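Local atomic coordinates of hemerythrin HHE cation binding domain protein (Mycobacterium kansasii, PDB entry 6TYJ), a protein that binds zinc or iron ions inside a helical bundle of the hemerythrin type; its role in the mycobacterium is not settled. Residues E14-H19 against R56-L61; A42-L47 against D85-L90; I49-H54 against T109-H114; G152-K157 against A164-S169. All coordinates share one frame; numbering follows the deposited sequence. Where two conformers were deposited one is given.

Interaction 1: residues E14-H19 against R56-L61. With ZN (zinc ion), chain B; ZN (zinc ion), chain D.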
loop_
_atom_site.group_PDB
_atom_site.type_symbol
_atom_site.label_atom_id
_atom_site.label_comp_id
_atom_site.label_asym_id
_atom_site.label_seq_id
_atom_site.Cartn_x
_atom_site.Cartn_y
_atom_site.Cartn_z
ATOM N N GLU A 14 6.828 -8.227 10.223
ATOM C CA GLU A 14 6.205 -9.326 9.494
ATOM C C GLU A 14 4.878 -8.904 8.891
ATOM O O GLU A 14 4.567 -9.259 7.747
ATOM C CB GLU A 14 6.022 -10.522 10.427
ATOM C CG GLU A 14 7.336 -11.114 10.913
ATOM C CD GLU A 14 7.163 -12.137 12.024
ATOM O OE1 GLU A 14 6.087 -12.156 12.662
ATOM O OE2 GLU A 14 8.109 -12.918 12.262
ATOM N N VAL A 15 4.076 -8.148 9.642
ATOM C CA VAL A 15 2.811 -7.665 9.102
ATOM C C VAL A 15 3.042 -6.900 7.809
ATOM O O VAL A 15 2.355 -7.122 6.808
ATOM C CB VAL A 15 2.072 -6.793 10.134
ATOM C CG1 VAL A 15 0.903 -6.064 9.456
ATOM C CG2 VAL A 15 1.559 -7.643 11.244
ATOM N N LEU A 16 4.005 -5.970 7.817
ATOM C CA LEU A 16 4.222 -5.154 6.632
ATOM C C LEU A 16 4.841 -5.975 5.512
ATOM O O LEU A 16 4.453 -5.817 4.355
ATOM C CB LEU A 16 5.104 -3.950 6.936
ATOM C CG LEU A 16 4.429 -2.921 7.845
ATOM C CD1 LEU A 16 5.444 -1.868 8.158
ATOM C CD2 LEU A 16 3.230 -2.328 7.121
ATOM N N LYS A 17 5.811 -6.834 5.827
ATOM C CA LYS A 17 6.416 -7.627 4.764
ATOM C C LYS A 17 5.396 -8.574 4.157
ATOM O O LYS A 17 5.348 -8.747 2.924
ATOM C CB LYS A 17 7.643 -8.378 5.299
ATOM C CG LYS A 17 8.799 -7.434 5.596
ATOM C CD LYS A 17 9.967 -8.112 6.314
ATOM C CE LYS A 17 10.860 -8.818 5.342
ATOM N NZ LYS A 17 11.846 -9.675 6.068
ATOM N N GLU A 18 4.573 -9.208 4.992
ATOM C CA GLU A 18 3.568 -10.108 4.430
ATOM C C GLU A 18 2.572 -9.338 3.576
ATOM O O GLU A 18 2.098 -9.844 2.552
ATOM C CB GLU A 18 2.853 -10.867 5.547
ATOM C CG GLU A 18 3.727 -11.917 6.206
ATOM C CD GLU A 18 3.068 -12.574 7.399
ATOM O OE1 GLU A 18 1.821 -12.645 7.430
ATOM O OE2 GLU A 18 3.804 -13.018 8.310
ATOM N N HIS A 19 2.251 -8.105 3.963
ATOM C CA HIS A 19 1.296 -7.357 3.154
ATOM C C HIS A 19 1.924 -6.849 1.859
ATOM O O HIS A 19 1.233 -6.770 0.832
ATOM C CB HIS A 19 0.699 -6.205 3.964
ATOM C CG HIS A 19 -0.623 -5.756 3.420
ATOM N ND1 HIS A 19 -0.990 -4.430 3.321
ATOM C CD2 HIS A 19 -1.665 -6.474 2.930
ATOM C CE1 HIS A 19 -2.199 -4.348 2.802
ATOM N NE2 HIS A 19 -2.633 -5.571 2.554
ATOM N N ARG A 56 -2.551 3.445 5.202
ATOM C CA ARG A 56 -3.126 3.915 6.468
ATOM C C ARG A 56 -2.452 3.260 7.661
ATOM O O ARG A 56 -2.167 3.945 8.662
ATOM C CB ARG A 56 -4.625 3.648 6.497
ATOM C CG ARG A 56 -5.436 4.596 5.641
ATOM C CD ARG A 56 -6.918 4.392 5.873
ATOM N NE ARG A 56 -7.686 5.045 4.826
ATOM C CZ ARG A 56 -8.212 6.255 4.940
ATOM N NH1 ARG A 56 -8.061 6.938 6.063
ATOM N NH2 ARG A 56 -8.905 6.771 3.937
ATOM N N ILE A 57 -2.231 1.936 7.618
ATOM C CA ILE A 57 -1.560 1.363 8.779
ATOM C C ILE A 57 -0.133 1.876 8.883
ATOM O O ILE A 57 0.350 2.081 10.017
ATOM C CB ILE A 57 -1.617 -0.179 8.833
ATOM C CG1 ILE A 57 -0.780 -0.842 7.747
ATOM C CG2 ILE A 57 -3.066 -0.676 8.806
ATOM C CD1 ILE A 57 -0.696 -2.344 7.960
ATOM N N GLU A 58 0.538 2.161 7.760
ATOM C CA GLU A 58 1.869 2.756 7.830
ATOM C C GLU A 58 1.783 4.156 8.446
ATOM O O GLU A 58 2.513 4.471 9.404
ATOM C CB GLU A 58 2.532 2.727 6.427
ATOM C CG GLU A 58 3.057 1.348 6.076
ATOM C CD GLU A 58 3.629 1.285 4.703
ATOM O OE1 GLU A 58 3.376 2.180 3.909
ATOM O OE2 GLU A 58 4.327 0.291 4.450
ATOM N N ASP A 59 0.851 4.999 7.959
ATOM C CA ASP A 59 0.800 6.375 8.427
ATOM C C ASP A 59 0.255 6.483 9.849
ATOM O O ASP A 59 0.652 7.386 10.583
ATOM C CB ASP A 59 -0.077 7.222 7.506
ATOM C CG ASP A 59 0.590 7.538 6.185
ATOM O OD1 ASP A 59 1.845 7.495 6.122
ATOM O OD2 ASP A 59 -0.147 7.852 5.236
ATOM N N ASP A 60 -0.645 5.575 10.243
ATOM C CA ASP A 60 -1.364 5.728 11.513
ATOM C C ASP A 60 -0.713 4.986 12.665
ATOM O O ASP A 60 -0.916 5.375 13.835
ATOM C CB ASP A 60 -2.799 5.218 11.359
ATOM C CG ASP A 60 -3.604 6.001 10.326
ATOM O OD1 ASP A 60 -3.155 7.081 9.865
ATOM O OD2 ASP A 60 -4.724 5.557 10.011
ATOM N N LEU A 61 0.033 3.917 12.385
ATOM C CA LEU A 61 0.611 3.086 13.436
ATOM C C LEU A 61 2.116 2.914 13.275
ATOM O O LEU A 61 2.871 3.159 14.221
ATOM C CB LEU A 61 -0.081 1.723 13.478
ATOM C CG LEU A 61 -1.503 1.785 14.045
ATOM C CD1 LEU A 61 -2.299 0.513 13.861
ATOM C CD2 LEU A 61 -1.411 2.118 15.522
HETATM ZN ZN ZN B . 4.716 -0.553 2.760
HETATM ZN ZN ZN D . 0.956 8.281 3.675
HETATM O O HOH W 1 1.845 9.968 3.807
HETATM O O HOH W 2 -0.473 8.470 2.292
#

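Interaction 2: residues A42-L47 against D85-L90. With ZN (zinc ion), chain E.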
loop_
_atom_site.group_PDB
_atom_site.type_symbol
_atom_site.label_atom_id
_atom_site.label_comp_id
_atom_site.label_asym_id
_atom_site.label_seq_id
_atom_site.Cartn_x
_atom_site.Cartn_y
_atom_site.Cartn_z
ATOM N N ALA A 42 -11.548 -6.368 -11.722
ATOM C CA ALA A 42 -11.786 -6.772 -10.328
ATOM C C ALA A 42 -10.489 -6.802 -9.550
ATOM O O ALA A 42 -10.426 -6.306 -8.421
ATOM C CB ALA A 42 -12.472 -8.135 -10.258
ATOM N N LEU A 43 -9.426 -7.341 -10.156
ATOM C CA LEU A 43 -8.147 -7.400 -9.465
ATOM C C LEU A 43 -7.629 -6.004 -9.147
ATOM O O LEU A 43 -7.047 -5.777 -8.075
ATOM C CB LEU A 43 -7.150 -8.171 -10.339
ATOM C CG LEU A 43 -7.293 -9.698 -10.354
ATOM C CD1 LEU A 43 -6.407 -10.179 -11.521
ATOM C CD2 LEU A 43 -6.873 -10.362 -9.030
ATOM N N PHE A 44 -7.839 -5.048 -10.054
ATOM C CA PHE A 44 -7.388 -3.694 -9.781
ATOM C C PHE A 44 -8.145 -3.087 -8.598
ATOM O O PHE A 44 -7.530 -2.429 -7.755
ATOM C CB PHE A 44 -7.545 -2.817 -11.016
ATOM C CG PHE A 44 -7.004 -1.438 -10.828
ATOM C CD1 PHE A 44 -5.651 -1.246 -10.623
ATOM C CD2 PHE A 44 -7.849 -0.326 -10.874
ATOM C CE1 PHE A 44 -5.138 0.049 -10.425
ATOM C CE2 PHE A 44 -7.334 0.967 -10.707
ATOM C CZ PHE A 44 -5.981 1.143 -10.494
ATOM N N ASP A 45 -9.464 -3.293 -8.520
ATOM C CA ASP A 45 -10.198 -2.854 -7.326
ATOM C C ASP A 45 -9.630 -3.493 -6.068
ATOM O O ASP A 45 -9.561 -2.847 -5.002
ATOM C CB ASP A 45 -11.668 -3.217 -7.441
ATOM C CG ASP A 45 -12.443 -2.305 -8.364
ATOM O OD1 ASP A 45 -11.935 -1.236 -8.772
ATOM O OD2 ASP A 45 -13.594 -2.676 -8.660
ATOM N N GLU A 46 -9.296 -4.791 -6.135
ATOM C CA GLU A 46 -8.750 -5.464 -4.951
ATOM C C GLU A 46 -7.442 -4.823 -4.533
ATOM O O GLU A 46 -7.196 -4.614 -3.332
ATOM C CB GLU A 46 -8.539 -6.954 -5.243
ATOM C CG GLU A 46 -9.838 -7.710 -5.460
ATOM C CD GLU A 46 -9.612 -9.146 -5.901
ATOM O OE1 GLU A 46 -8.828 -9.867 -5.248
ATOM O OE2 GLU A 46 -10.230 -9.549 -6.902
ATOM N N LEU A 47 -6.612 -4.453 -5.517
ATOM C CA LEU A 47 -5.355 -3.761 -5.224
ATOM C C LEU A 47 -5.605 -2.411 -4.569
ATOM O O LEU A 47 -4.914 -2.048 -3.605
ATOM C CB LEU A 47 -4.540 -3.586 -6.513
ATOM C CG LEU A 47 -3.254 -2.749 -6.360
ATOM C CD1 LEU A 47 -2.297 -3.374 -5.325
ATOM C CD2 LEU A 47 -2.541 -2.645 -7.726
ATOM N N ASP A 85 0.351 10.029 -6.512
ATOM C CA ASP A 85 0.408 10.875 -7.700
ATOM C C ASP A 85 0.426 10.028 -8.962
ATOM O O ASP A 85 -0.191 10.388 -9.974
ATOM C CB ASP A 85 1.641 11.780 -7.665
ATOM C CG ASP A 85 1.402 13.067 -6.904
ATOM O OD1 ASP A 85 0.316 13.209 -6.300
ATOM O OD2 ASP A 85 2.304 13.936 -6.918
ATOM N N GLN A 86 1.155 8.912 -8.934
ATOM C CA GLN A 86 1.201 8.069 -10.125
ATOM C C GLN A 86 -0.128 7.363 -10.336
ATOM O O GLN A 86 -0.536 7.129 -11.474
ATOM C CB GLN A 86 2.331 7.049 -10.012
ATOM C CG GLN A 86 2.651 6.311 -11.301
ATOM C CD GLN A 86 3.262 7.207 -12.378
ATOM O OE1 GLN A 86 4.190 7.986 -12.115
ATOM N NE2 GLN A 86 2.744 7.101 -13.593
ATOM N N LEU A 87 -0.801 6.983 -9.248
ATOM C CA LEU A 87 -2.116 6.375 -9.382
ATOM C C LEU A 87 -3.080 7.335 -10.060
ATOM O O LEU A 87 -3.898 6.922 -10.894
ATOM C CB LEU A 87 -2.644 5.949 -8.003
ATOM C CG LEU A 87 -4.070 5.380 -8.024
ATOM C CD1 LEU A 87 -4.196 4.153 -8.910
ATOM C CD2 LEU A 87 -4.531 5.074 -6.585
ATOM N N SER A 88 -2.990 8.632 -9.729
ATOM C CA SER A 88 -3.842 9.620 -10.394
ATOM C C SER A 88 -3.591 9.657 -11.900
ATOM O O SER A 88 -4.532 9.778 -12.695
ATOM C CB SER A 88 -3.621 11.004 -9.782
ATOM O OG SER A 88 -4.044 10.993 -8.433
ATOM N N VAL A 89 -2.328 9.574 -12.311
ATOM C CA VAL A 89 -2.032 9.539 -13.741
ATOM C C VAL A 89 -2.593 8.271 -14.370
ATOM O O VAL A 89 -3.153 8.310 -15.477
ATOM C CB VAL A 89 -0.519 9.666 -13.983
ATOM C CG1 VAL A 89 -0.216 9.602 -15.482
ATOM C CG2 VAL A 89 -0.004 10.970 -13.393
ATOM N N LEU A 90 -2.441 7.133 -13.685
ATOM C CA LEU A 90 -2.918 5.858 -14.221
ATOM C C LEU A 90 -4.412 5.908 -14.491
ATOM O O LEU A 90 -4.883 5.480 -15.551
ATOM C CB LEU A 90 -2.596 4.719 -13.241
ATOM C CG LEU A 90 -3.205 3.350 -13.572
ATOM C CD1 LEU A 90 -2.709 2.871 -14.953
ATOM C CD2 LEU A 90 -2.821 2.369 -12.502
HETATM ZN ZN ZN E . -9.488 -11.939 -7.312
HETATM O O HOH W 3 -8.151 -13.957 -7.867
#

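Interaction 3: residues I49-H54 against T109-H114. With ZN (zinc ion), chain B.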
loop_
_atom_site.group_PDB
_atom_site.type_symbol
_atom_site.label_atom_id
_atom_site.label_comp_id
_atom_site.label_asym_id
_atom_site.label_seq_id
_atom_site.Cartn_x
_atom_site.Cartn_y
_atom_site.Cartn_z
ATOM N N ILE A 49 -8.077 -1.540 -2.681
ATOM C CA ILE A 49 -8.459 -1.781 -1.283
ATOM C C ILE A 49 -7.222 -2.039 -0.431
ATOM O O ILE A 49 -7.026 -1.419 0.633
ATOM C CB ILE A 49 -9.457 -2.952 -1.206
ATOM C CG1 ILE A 49 -10.795 -2.557 -1.852
ATOM C CG2 ILE A 49 -9.614 -3.456 0.237
ATOM C CD1 ILE A 49 -11.729 -3.710 -2.071
ATOM N N GLU A 50 -6.364 -2.967 -0.873
ATOM C CA GLU A 50 -5.187 -3.314 -0.089
ATOM C C GLU A 50 -4.237 -2.133 0.011
ATOM O O GLU A 50 -3.621 -1.919 1.057
ATOM C CB GLU A 50 -4.479 -4.548 -0.694
ATOM C CG GLU A 50 -5.360 -5.807 -0.659
ATOM C CD GLU A 50 -5.959 -6.083 0.706
ATOM O OE1 GLU A 50 -5.202 -6.146 1.696
ATOM O OE2 GLU A 50 -7.194 -6.273 0.775
ATOM N N LEU A 51 -4.114 -1.343 -1.060
ATOM C CA LEU A 51 -3.233 -0.180 -1.024
ATOM C C LEU A 51 -3.737 0.852 -0.024
ATOM O O LEU A 51 -2.957 1.381 0.773
ATOM C CB LEU A 51 -3.106 0.438 -2.421
ATOM C CG LEU A 51 -2.291 1.726 -2.570
ATOM C CD1 LEU A 51 -0.939 1.601 -1.881
ATOM C CD2 LEU A 51 -2.108 2.108 -4.046
ATOM N N ASP A 52 -5.036 1.163 -0.078
ATOM C CA ASP A 52 -5.666 2.070 0.889
ATOM C C ASP A 52 -5.308 1.685 2.312
ATOM O O ASP A 52 -4.814 2.515 3.092
ATOM C CB ASP A 52 -7.187 2.033 0.684
ATOM C CG ASP A 52 -7.952 2.925 1.641
ATOM O OD1 ASP A 52 -7.385 3.905 2.140
ATOM O OD2 ASP A 52 -9.131 2.636 1.887
ATOM N N ILE A 53 -5.528 0.425 2.670
ATOM C CA ILE A 53 -5.332 0.072 4.073
ATOM C C ILE A 53 -3.853 -0.017 4.422
ATOM O O ILE A 53 -3.465 0.224 5.585
ATOM C CB ILE A 53 -6.088 -1.209 4.430
ATOM C CG1 ILE A 53 -5.461 -2.436 3.814
ATOM C CG2 ILE A 53 -7.543 -1.115 3.974
ATOM C CD1 ILE A 53 -6.420 -3.656 3.945
ATOM N N HIS A 54 -3.007 -0.326 3.436
ATOM C CA HIS A 54 -1.579 -0.422 3.677
ATOM C C HIS A 54 -0.982 0.924 4.047
ATOM O O HIS A 54 -0.262 1.038 5.059
ATOM C CB HIS A 54 -0.898 -0.953 2.428
ATOM C CG HIS A 54 0.548 -1.239 2.627
ATOM N ND1 HIS A 54 0.994 -2.386 3.232
ATOM C CD2 HIS A 54 1.651 -0.531 2.291
ATOM C CE1 HIS A 54 2.317 -2.381 3.263
ATOM N NE2 HIS A 54 2.734 -1.259 2.706
ATOM N N THR A 109 5.892 0.083 -11.292
ATOM C CA THR A 109 7.283 0.347 -10.937
ATOM C C THR A 109 7.379 1.206 -9.682
ATOM O O THR A 109 8.204 0.943 -8.798
ATOM C CB THR A 109 7.998 1.015 -12.113
ATOM O OG1 THR A 109 8.061 0.079 -13.199
ATOM C CG2 THR A 109 9.417 1.442 -11.730
ATOM N N VAL A 110 6.560 2.254 -9.606
ATOM C CA VAL A 110 6.578 3.143 -8.450
ATOM C C VAL A 110 6.100 2.400 -7.209
ATOM O O VAL A 110 6.660 2.559 -6.119
ATOM C CB VAL A 110 5.709 4.380 -8.742
ATOM C CG1 VAL A 110 5.623 5.274 -7.537
ATOM C CG2 VAL A 110 6.263 5.154 -9.938
ATOM N N LEU A 111 5.077 1.564 -7.364
ATOM C CA LEU A 111 4.549 0.823 -6.224
ATOM C C LEU A 111 5.588 -0.148 -5.680
ATOM O O LEU A 111 5.838 -0.206 -4.465
ATOM C CB LEU A 111 3.281 0.088 -6.649
ATOM C CG LEU A 111 2.436 -0.522 -5.525
ATOM C CD1 LEU A 111 2.188 0.442 -4.356
ATOM C CD2 LEU A 111 1.143 -0.984 -6.139
ATOM N N GLU A 112 6.203 -0.915 -6.576
ATOM C CA GLU A 112 7.244 -1.858 -6.188
ATOM C C GLU A 112 8.421 -1.137 -5.543
ATOM O O GLU A 112 9.036 -1.667 -4.612
ATOM C CB GLU A 112 7.694 -2.663 -7.414
ATOM N N ALA A 113 8.729 0.078 -6.004
ATOM C CA ALA A 113 9.795 0.861 -5.384
ATOM C C ALA A 113 9.436 1.306 -3.972
ATOM O O ALA A 113 10.340 1.493 -3.151
ATOM C CB ALA A 113 10.136 2.082 -6.242
ATOM N N HIS A 114 8.147 1.528 -3.679
ATOM C CA HIS A 114 7.746 1.823 -2.302
ATOM C C HIS A 114 8.264 0.751 -1.364
ATOM O O HIS A 114 8.957 1.039 -0.369
ATOM C CB HIS A 114 6.217 1.903 -2.172
ATOM C CG HIS A 114 5.712 1.596 -0.776
ATOM N ND1 HIS A 114 5.755 2.510 0.252
ATOM C CD2 HIS A 114 5.184 0.461 -0.245
ATOM C CE1 HIS A 114 5.289 1.948 1.354
ATOM N NE2 HIS A 114 4.914 0.715 1.081
HETATM ZN ZN ZN B . 4.716 -0.553 2.760
#

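Interaction 4: residues G152-K157 against A164-S169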
loop_
_atom_site.group_PDB
_atom_site.type_symbol
_atom_site.label_atom_id
_atom_site.label_comp_id
_atom_site.label_asym_id
_atom_site.label_seq_id
_atom_site.Cartn_x
_atom_site.Cartn_y
_atom_site.Cartn_z
ATOM N N GLY A 152 -12.613 -3.247 6.211
ATOM C CA GLY A 152 -14.060 -3.097 6.288
ATOM C C GLY A 152 -14.527 -1.737 5.809
ATOM O O GLY A 152 -15.483 -1.633 5.042
ATOM N N SER A 153 -13.871 -0.666 6.279
ATOM C CA SER A 153 -14.308 0.658 5.850
ATOM C C SER A 153 -13.956 0.927 4.391
ATOM O O SER A 153 -14.734 1.595 3.697
ATOM C CB SER A 153 -13.743 1.741 6.784
ATOM O OG SER A 153 -12.335 1.693 6.867
ATOM N N ALA A 154 -12.833 0.396 3.898
ATOM C CA ALA A 154 -12.494 0.544 2.488
ATOM C C ALA A 154 -13.555 -0.115 1.618
ATOM O O ALA A 154 -14.026 0.470 0.633
ATOM C CB ALA A 154 -11.103 -0.047 2.260
ATOM N N LEU A 155 -13.978 -1.326 1.997
ATOM C CA LEU A 155 -15.020 -2.029 1.244
ATOM C C LEU A 155 -16.330 -1.261 1.283
ATOM O O LEU A 155 -17.020 -1.139 0.264
ATOM C CB LEU A 155 -15.238 -3.423 1.823
ATOM C CG LEU A 155 -14.108 -4.397 1.548
ATOM C CD1 LEU A 155 -14.338 -5.639 2.372
ATOM C CD2 LEU A 155 -14.130 -4.701 0.074
ATOM N N TYR A 156 -16.706 -0.774 2.468
ATOM C CA TYR A 156 -17.907 0.050 2.592
ATOM C C TYR A 156 -17.863 1.215 1.610
ATOM O O TYR A 156 -18.846 1.496 0.917
ATOM C CB TYR A 156 -18.051 0.546 4.025
ATOM C CG TYR A 156 -19.258 1.421 4.299
ATOM C CD1 TYR A 156 -20.489 0.867 4.616
ATOM C CD2 TYR A 156 -19.146 2.796 4.268
ATOM C CE1 TYR A 156 -21.589 1.680 4.901
ATOM C CE2 TYR A 156 -20.232 3.616 4.530
ATOM C CZ TYR A 156 -21.448 3.053 4.852
ATOM O OH TYR A 156 -22.520 3.874 5.116
ATOM N N LYS A 157 -16.720 1.893 1.525
ATOM C CA LYS A 157 -16.582 2.986 0.566
ATOM C C LYS A 157 -16.750 2.496 -0.866
ATOM O O LYS A 157 -17.499 3.085 -1.655
ATOM C CB LYS A 157 -15.222 3.658 0.725
ATOM C CG LYS A 157 -15.025 4.347 2.046
ATOM C CD LYS A 157 -13.613 4.868 2.148
ATOM C CE LYS A 157 -13.368 5.506 3.491
ATOM N NZ LYS A 157 -11.922 5.777 3.684
ATOM N N ALA A 164 -14.186 5.867 -7.305
ATOM C CA ALA A 164 -13.697 7.237 -7.186
ATOM C C ALA A 164 -13.561 7.635 -5.728
ATOM O O ALA A 164 -12.563 8.248 -5.333
ATOM C CB ALA A 164 -14.636 8.198 -7.909
ATOM N N ALA A 165 -14.557 7.274 -4.913
ATOM C CA ALA A 165 -14.537 7.634 -3.501
ATOM C C ALA A 165 -13.415 6.916 -2.766
ATOM O O ALA A 165 -12.814 7.469 -1.836
ATOM C CB ALA A 165 -15.888 7.310 -2.867
ATOM N N LEU A 166 -13.134 5.679 -3.162
ATOM C CA LEU A 166 -12.030 4.937 -2.569
ATOM C C LEU A 166 -10.686 5.551 -2.945
ATOM O O LEU A 166 -9.746 5.542 -2.143
ATOM C CB LEU A 166 -12.106 3.477 -3.004
ATOM C CG LEU A 166 -11.025 2.520 -2.516
ATOM C CD1 LEU A 166 -11.227 2.255 -1.028
ATOM C CD2 LEU A 166 -11.043 1.235 -3.311
ATOM N N VAL A 167 -10.573 6.084 -4.163
ATOM C CA VAL A 167 -9.316 6.706 -4.574
ATOM C C VAL A 167 -9.111 8.028 -3.841
ATOM O O VAL A 167 -7.991 8.358 -3.429
ATOM C CB VAL A 167 -9.288 6.884 -6.103
ATOM C CG1 VAL A 167 -8.051 7.674 -6.542
ATOM C CG2 VAL A 167 -9.323 5.522 -6.794
ATOM N N ARG A 168 -10.184 8.802 -3.660
ATOM C CA ARG A 168 -10.074 10.081 -2.962
ATOM C C ARG A 168 -9.632 9.920 -1.514
ATOM O O ARG A 168 -9.113 10.877 -0.928
ATOM C CB ARG A 168 -11.408 10.833 -3.003
ATOM C CG ARG A 168 -11.747 11.464 -4.352
ATOM C CD ARG A 168 -12.944 12.412 -4.233
ATOM N NE ARG A 168 -14.176 11.712 -3.867
ATOM C CZ ARG A 168 -15.084 11.292 -4.743
ATOM N NH1 ARG A 168 -14.907 11.501 -6.042
ATOM N NH2 ARG A 168 -16.173 10.660 -4.317
ATOM N N SER A 169 -9.815 8.739 -0.925
ATOM C CA SER A 169 -9.503 8.557 0.488
ATOM C C SER A 169 -8.026 8.261 0.746
ATOM O O SER A 169 -7.572 8.414 1.886
ATOM C CB SER A 169 -10.365 7.434 1.074
ATOM O OG SER A 169 -9.873 6.166 0.691
#

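Interaction 1: residues E14-H19 against R56-L61
Glu-58 OE2 is gripped by the zinc ion of chain B at 1.9 Å while the CD2 methyl of Leu-16 lies against the same side chain, 3.9 Å from OE2. Glu-58 OE1 stays 3.3 Å from that zinc and is a ligand of a second zinc, so the carboxylate bridges two metal sites through its separate oxygens. His-20, His-54, His-114 and Glu-118 complete the first site, and a shared glutamate of this sort recurs in the dinuclear centres of hemerythrin-like proteins. Leu-16 passes slantwise over the aliphatic part of Glu-58, its CD2 3.8 Å from CG. Extended beyond CG (chi2 177°), Glu-58 carries its carboxylate inward past this methyl, which packs an apolar wall beside the ligand. One of the two deposited conformers of Ile-57 continues the wall: its CD1 comes 4.0 Å from Leu-16 CD2 and 4.3 Å from Val-15 CG1. On another face of helix 38-65, Asp-59 OD2 binds the zinc ion of chain D at 2.0 Å, together with two waters and His-80. The four residues that meet across the contact are all buried, and the segment axes keep 11.8 Å apart, running antiparallel at 160°. A wider pi-type turn spans 58-61. Helix 12-32 and helix 38-65 thus pair as neighbours in the bundle, with Leu-16 also reaching Met-143 of helix 133-161 and Glu-118 of helix 100-121, and Tyr-150 of helix 133-161 packing on Ile-57.

Interaction 2: residues A42-L47 against D85-L90
Leu-87 is the first residue of 85-90 to meet Phe-44, and its CD1 methyl stops 3.8 Å from CZ, at the ring edge and near the ring plane. Although the two side chains approach slantwise, Leu-87 addresses the far end of the phenyl group and not its face. Leu-87 also touches Phe-107 of helix 100-121. Leu-90 follows one turn beyond Leu-87, and its side chain and that of Phe-44 head toward each other. Its CD2 methyl is 3.9 Å from CE1 and equally 3.9 Å from CZ of Phe-44, at an oblique angle to the ring. Two successive turns thus set their leucine methyls side by side against the outer end of the ring. The phenyl group reaches them because its CG stands opposite the backbone N (chi1 -176°), which sends the ring straight out from helix 38-65 across a gap where the nearest CA atoms, those of Phe-44 and Leu-87, are 11.4 Å apart. Arg-163, at the start of helix 163-168, also touches Phe-44. On the far side of helix 38-65, Glu-46 OE2 holds the zinc ion of chain E at 2.5 Å, a long distance for zinc, with a water as further ligand. This site lies well away from the Phe-44 cluster. Between the segments the contact is purely apolar: methyls against aromatic carbon, with only 88 Å² buried, imply dispersion and exclusion of water as the forces at work where these turns of helix 38-65 and helix 70-91 meet.

Interaction 3: residues I49-H54 against T109-H114
His-54 and His-114 meet at one zinc ion, and the path along His-54 shows how. From CB, with CG opposite the backbone N (chi1 -173°), the imidazole leaves helix 38-65 in the direction of helix 100-121. ND1, on the side away from the metal, is hydrogen-bonded to ND1 of His-19, whose NE2 is in turn bonded to Glu-50 OE1. This bond and the metal together hold the ring's rotation, and Arg-151 forms a salt bridge with the same glutamate oxygen. CD2 comes 3.7 Å from His-114 NE2. CD2 and CE1 are each 3.1 Å from the zinc of chain B, so the metal sits evenly between them, beyond NE2. NE2 itself binds that zinc at 2.1 Å. His-114, reaching in from helix 100-121, binds it through NE2 at 2.1 Å as an adjacent ligand. The two NE2 atoms are 3.4 Å apart, close because both are ligands and not because they share a proton. The planes are almost perpendicular (88°), and His-114 NE2 lies in the plane of the His-54 ring, at its edge. Away from the metal, Leu-51 and Leu-111 run alongside each other in opposite senses, their CD1 methyls 4.2 Å apart, for one of two conformers of Leu-51. Val-83 of helix 70-91 packs on both Leu-111 and His-114. With His-20, Glu-58 and Glu-118, the two histidines make a five-residue site. Its chemistry implies a metal cross-link between helices, and the buried Glu-50 and His-19 could polarise His-54 and strengthen its hold on the cation.

Interaction 4: residues G152-K157 against A164-S169
Lys-157 leaves its helix with CG beside the backbone N (chi1 -65°) and then runs fully extended, which carries NZ to within 3.5 Å of Ser-169 CB. Leu-166 points CG away from its own N (chi1 179°), and its CD1 methyl lands on Ala-154, 3.7 Å from the carbonyl O and 4.0 Å from CB. In Ser-169 the hydroxyl takes the position between N and carbonyl carbon (chi1 77°), turning OG back to donate a 2.9 Å bond to Leu-166 O. That donor stands clearly tilted from the carbonyl plane. The ammonium group of Lys-157 lies 3.6 Å from the same OG without a hydrogen bond between them, so the lysine rests alongside the serine. Its NZ is also near Arg-56 NH2, a like charge, while Arg-56 has a salt bridge to Asp-52. The aliphatic length of Lys-157 passes over the gap between the segments, whose nearest CA atoms, Lys-157 and Leu-166, are 5.9 Å apart. Asp-52 of helix 38-65 touches both Ala-154 and Leu-166, closing the inner side of the contact. Long helix 133-161 ends in a tight turn, and short helix 163-168 turns back obliquely against it; this corner between two helices closes the chain on the outside of the hemerythrin-like bundle.

Overall arrangement
Helix 38-65 joins interactions 1, 2 and 3, its turns 42-47, 49-54 and 56-61 facing helices 70-91, 100-121 and 12-32. Interactions 1 and 3, their centres 11 Å apart, share the zinc of chain B: one brings Glu-58, the other two histidines. Hydrogen bonds of His-19 also tie them. Interaction 2 lies 9 Å from interaction 3 between centres and 19 Å from interaction 1. It continues the apolar core away from the central metal site, with Leu-47 CD1 4.3 Å from Leu-111 CD2. Interaction 4 packs outside, its centre 15 Å from that of interaction 3; Asp-52 OD2 meets Ala-154 CB at 3.4 Å, and Lys-157 and Ser-169 reach Arg-56 of interaction 1.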